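Local coordinates for periplasmic beta-glucosidase (Pseudomonas aeruginosa, PDB 6R5T), which probably hydrolyses terminal, non-reducing beta-D-glucosyl residues, releasing beta-D-glucose, as a periplasmic family 3 glycoside hydrolase, at residues 119-124 against 170-175. The protein carries 1 engineered substitution. Sequence-based numbering, arbitrary orientation.
Sequences LDMSFS and SIMAAV. With BGC (beta-D-glucopyranose), chain C.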
ATOM      1  N   LEU A 119     -31.232 -25.242   2.043  1.00 15.51           N
ATOM      2  CA  LEU A 119     -30.229 -24.479   2.826  1.00 15.66           C
ATOM      3  C   LEU A 119     -30.844 -23.531   3.849  1.00 15.27           C
ATOM      4  O   LEU A 119     -31.856 -22.880   3.592  1.00 16.28           O
ATOM      5  CB  LEU A 119     -29.356 -23.693   1.835  1.00 15.47           C
ATOM      6  CG  LEU A 119     -28.455 -24.602   1.008  1.00 15.31           C
ATOM      7  CD1 LEU A 119     -28.002 -23.869  -0.261  1.00 18.07           C
ATOM      8  CD2 LEU A 119     -27.274 -25.147   1.820  1.00 15.60           C
ATOM      9  N   ASP A 120     -30.167 -23.368   4.999  1.00 13.74           N
ATOM     10  CA  ASP A 120     -30.605 -22.508   6.101  1.00 14.54           C
ATOM     11  C   ASP A 120     -29.763 -21.235   6.204  1.00 14.87           C
ATOM     12  O   ASP A 120     -30.169 -20.338   6.921  1.00 15.98           O
ATOM     13  CB  ASP A 120     -30.428 -23.202   7.447  1.00 15.87           C
ATOM     14  CG  ASP A 120     -31.072 -24.566   7.555  1.00 17.75           C
ATOM     15  OD1 ASP A 120     -32.326 -24.610   7.393  1.00 18.62           O
ATOM     16  OD2 ASP A 120     -30.338 -25.569   7.655  1.00 18.36           O
ATOM     17  N   MET A 121     -28.573 -21.214   5.598  1.00 14.87           N
ATOM     18  CA  MET A 121     -27.587 -20.145   5.889  1.00 14.96           C
ATOM     19  C   MET A 121     -26.715 -19.894   4.654  1.00 13.96           C
ATOM     20  O   MET A 121     -26.323 -20.832   3.963  1.00 14.65           O
ATOM     21  CB  MET A 121     -26.713 -20.519   7.076  1.00 14.89           C
ATOM     22  CG  MET A 121     -25.611 -19.483   7.334  1.00 16.21           C
ATOM     23  SD  MET A 121     -24.454 -20.003   8.641  1.00 17.42           S
ATOM     24  CE  MET A 121     -25.496 -19.805  10.063  1.00 19.16           C
ATOM     25  N   SER A 122     -26.438 -18.626   4.410  1.00 12.94           N
ATOM     26  CA  SER A 122     -25.386 -18.248   3.451  1.00 14.64           C
ATOM     27  C   SER A 122     -24.239 -17.562   4.181  1.00 13.00           C
ATOM     28  O   SER A 122     -24.473 -16.697   5.022  1.00 13.72           O
ATOM     29  CB  SER A 122     -25.912 -17.360   2.360  1.00 15.77           C
ATOM     30  OG  SER A 122     -24.839 -17.080   1.435  1.00 16.55           O
ATOM     31  N   PHE A 123     -23.033 -17.860   3.710  1.00 15.20           N
ATOM     32  CA  PHE A 123     -21.842 -17.074   4.104  1.00 13.63           C
ATOM     33  C   PHE A 123     -21.818 -15.824   3.220  1.00 14.15           C
ATOM     34  O   PHE A 123     -21.091 -15.784   2.223  1.00 15.67           O
ATOM     35  CB  PHE A 123     -20.615 -17.942   3.930  1.00 16.21           C
ATOM     36  CG  PHE A 123     -20.623 -19.226   4.725  1.00 18.01           C
ATOM     37  CD1 PHE A 123     -20.984 -19.254   6.056  1.00 17.82           C
ATOM     38  CD2 PHE A 123     -20.232 -20.394   4.124  1.00 18.13           C
ATOM     39  CE1 PHE A 123     -20.965 -20.463   6.742  1.00 17.02           C
ATOM     40  CE2 PHE A 123     -20.224 -21.590   4.807  1.00 18.31           C
ATOM     41  CZ  PHE A 123     -20.573 -21.602   6.118  1.00 16.34           C
ATOM     42  N   SER A 124     -22.632 -14.871   3.566  1.00 15.03           N
ATOM     43  CA  SER A 124     -22.934 -13.648   2.775  0.65 14.68           C
ATOM     44  C   SER A 124     -23.736 -12.741   3.695  1.00 15.10           C
ATOM     45  O   SER A 124     -24.416 -13.256   4.572  1.00 15.33           O
ATOM     46  CB  SER A 124     -23.708 -14.034   1.529  0.65 15.74           C
ATOM     47  OG  SER A 124     -24.012 -12.944   0.641  0.65 16.99           O
ATOM     48  N   SER A 170     -36.673 -17.978   4.022  1.00 16.67           N
ATOM     49  CA  SER A 170     -35.608 -17.171   4.670  1.00 17.68           C
ATOM     50  C   SER A 170     -34.361 -18.036   4.779  1.00 17.15           C
ATOM     51  O   SER A 170     -34.460 -19.260   4.979  1.00 17.96           O
ATOM     52  CB  SER A 170     -36.014 -16.665   6.027  1.00 18.27           C
ATOM     53  OG  SER A 170     -37.034 -15.679   5.938  1.00 22.67           O
ATOM     54  N   ILE A 171     -33.194 -17.387   4.824  1.00 15.79           N
ATOM     55  CA  ILE A 171     -31.918 -18.000   5.250  1.00 15.57           C
ATOM     56  C   ILE A 171     -31.273 -17.030   6.223  1.00 14.61           C
ATOM     57  O   ILE A 171     -31.483 -15.780   6.141  1.00 15.63           O
ATOM     58  CB  ILE A 171     -30.977 -18.348   4.093  1.00 14.91           C
ATOM     59  CG1 ILE A 171     -30.492 -17.077   3.359  1.00 16.06           C
ATOM     60  CG2 ILE A 171     -31.632 -19.357   3.168  1.00 16.96           C
ATOM     61  CD1 ILE A 171     -29.586 -17.342   2.188  1.00 16.28           C
ATOM     62  N   MET A 172     -30.404 -17.548   7.068  1.00 13.77           N
ATOM     63  CA  MET A 172     -29.611 -16.709   7.980  1.00 13.07           C
ATOM     64  C   MET A 172     -28.399 -16.156   7.222  1.00 13.20           C
ATOM     65  O   MET A 172     -27.802 -16.865   6.404  1.00 13.98           O
ATOM     66  CB  MET A 172     -29.102 -17.530   9.168  1.00 15.25           C
ATOM     67  CG  MET A 172     -28.257 -16.742  10.099  1.00 15.42           C
ATOM     68  SD  MET A 172     -27.876 -17.642  11.667  1.00 17.37           S
ATOM     69  CE  MET A 172     -29.513 -17.659  12.397  1.00 17.47           C
ATOM     70  N   ALA A 173     -28.084 -14.898   7.472  1.00 13.22           N
ATOM     71  CA  ALA A 173     -26.903 -14.222   6.881  1.00 13.46           C
ATOM     72  C   ALA A 173     -25.743 -14.440   7.870  1.00 13.85           C
ATOM     73  O   ALA A 173     -25.889 -14.145   9.066  1.00 15.87           O
ATOM     74  CB  ALA A 173     -27.145 -12.756   6.713  1.00 13.98           C
ATOM     75  N   ALA A 174     -24.615 -14.913   7.385  1.00 13.42           N
ATOM     76  CA  ALA A 174     -23.337 -14.932   8.100  1.00 13.69           C
ATOM     77  C   ALA A 174     -22.449 -13.876   7.402  1.00 13.23           C
ATOM     78  O   ALA A 174     -21.824 -14.190   6.423  1.00 13.71           O
ATOM     79  CB  ALA A 174     -22.718 -16.314   8.090  1.00 15.33           C
ATOM     80  N   VAL A 175     -22.483 -12.668   7.939  1.00 12.46           N
ATOM     81  CA  VAL A 175     -21.741 -11.508   7.375  1.00 12.28           C
ATOM     82  C   VAL A 175     -20.245 -11.838   7.452  1.00 12.69           C
ATOM     83  O   VAL A 175     -19.761 -12.443   8.427  1.00 13.31           O
ATOM     84  CB  VAL A 175     -22.093 -10.180   8.044  1.00 13.61           C
ATOM     85  CG1 VAL A 175     -21.796 -10.140   9.531  1.00 13.05           C
ATOM     86  CG2 VAL A 175     -21.415  -9.031   7.315  1.00 13.26           C
TER
HETATM   87  C2  BGC C   1     -16.211 -18.621   2.302  1.00 24.31           C
HETATM   88  C3  BGC C   1     -15.663 -19.965   2.823  1.00 26.51           C
HETATM   89  C4  BGC C   1     -14.371 -20.240   2.006  1.00 26.68           C
HETATM   90  C5  BGC C   1     -13.403 -19.083   2.314  1.00 26.59           C
HETATM   91  C6  BGC C   1     -12.107 -19.179   1.539  1.00 26.36           C
HETATM   92  C1  BGC C   1     -15.141 -17.538   2.482  1.00 23.39           C
HETATM   93  O1  BGC C   1     -15.688 -16.408   1.878  1.00 21.73           O
HETATM   94  O2  BGC C   1     -17.397 -18.181   2.952  1.00 23.90           O
HETATM   95  O3  BGC C   1     -16.627 -21.000   2.541  1.00 27.70           O
HETATM   96  O4  BGC C   1     -13.819 -21.483   2.471  1.00 27.37           O
HETATM   97  O5  BGC C   1     -13.946 -17.905   1.797  1.00 23.06           O
HETATM   98  O6  BGC C   1     -11.244 -18.094   1.900  1.00 24.20           O
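Two neighbouring parallel strands of the barrel-like sheet in the family 3 N-terminal domain, 121-122 and 172-178, pair through Met121 beside Met172 and Ser122 beside Ala173. Three backbone hydrogen bonds run between them in the staggered pattern of a parallel ladder: Met172 N to Asp120 O (2.8 Å), Ser122 N to Met172 O (3.0 Å) and Ala174 N to Ser122 O (3.0 Å). Met172 O also receives a CA-H contact from Met121 CA at 3.3 Å. On one face of the sheet the two methionines run side by side in the same direction. Both extend from the backbone with CG anti to N (chi1 176° in Met121, 178° in Met172). The bend at the last torsion of Met121 then brings its CE against Met172 SD at 3.6 Å, while the terminal methyl of Met172 leads away from strand 121-122. On the face bearing Ser122 and Ala173, the CD1 end of Ile171 packs on Ser122 CB (3.7 Å). Ser122 OG turns to Val80 O, in the loop just beyond strand 75-78, the next strand of the TIM-barrel-type sheet; strand 218-221 lies beyond 172-178. Past the paired residues, Phe123 is the centre of an inverse gamma turn and belongs to the glycan pocket. Ala174 CB meets its ring at the edge, in plane, 4.0 Å from Phe123 CD1. The glucose O2 lies 3.4 Å from Phe123 CB, oblique to the ring. Lys176, farther along strand 172-178, hydrogen-bonds both Phe123 O and the glucose, linking this C-terminal end of the strand pair to the bound sugar.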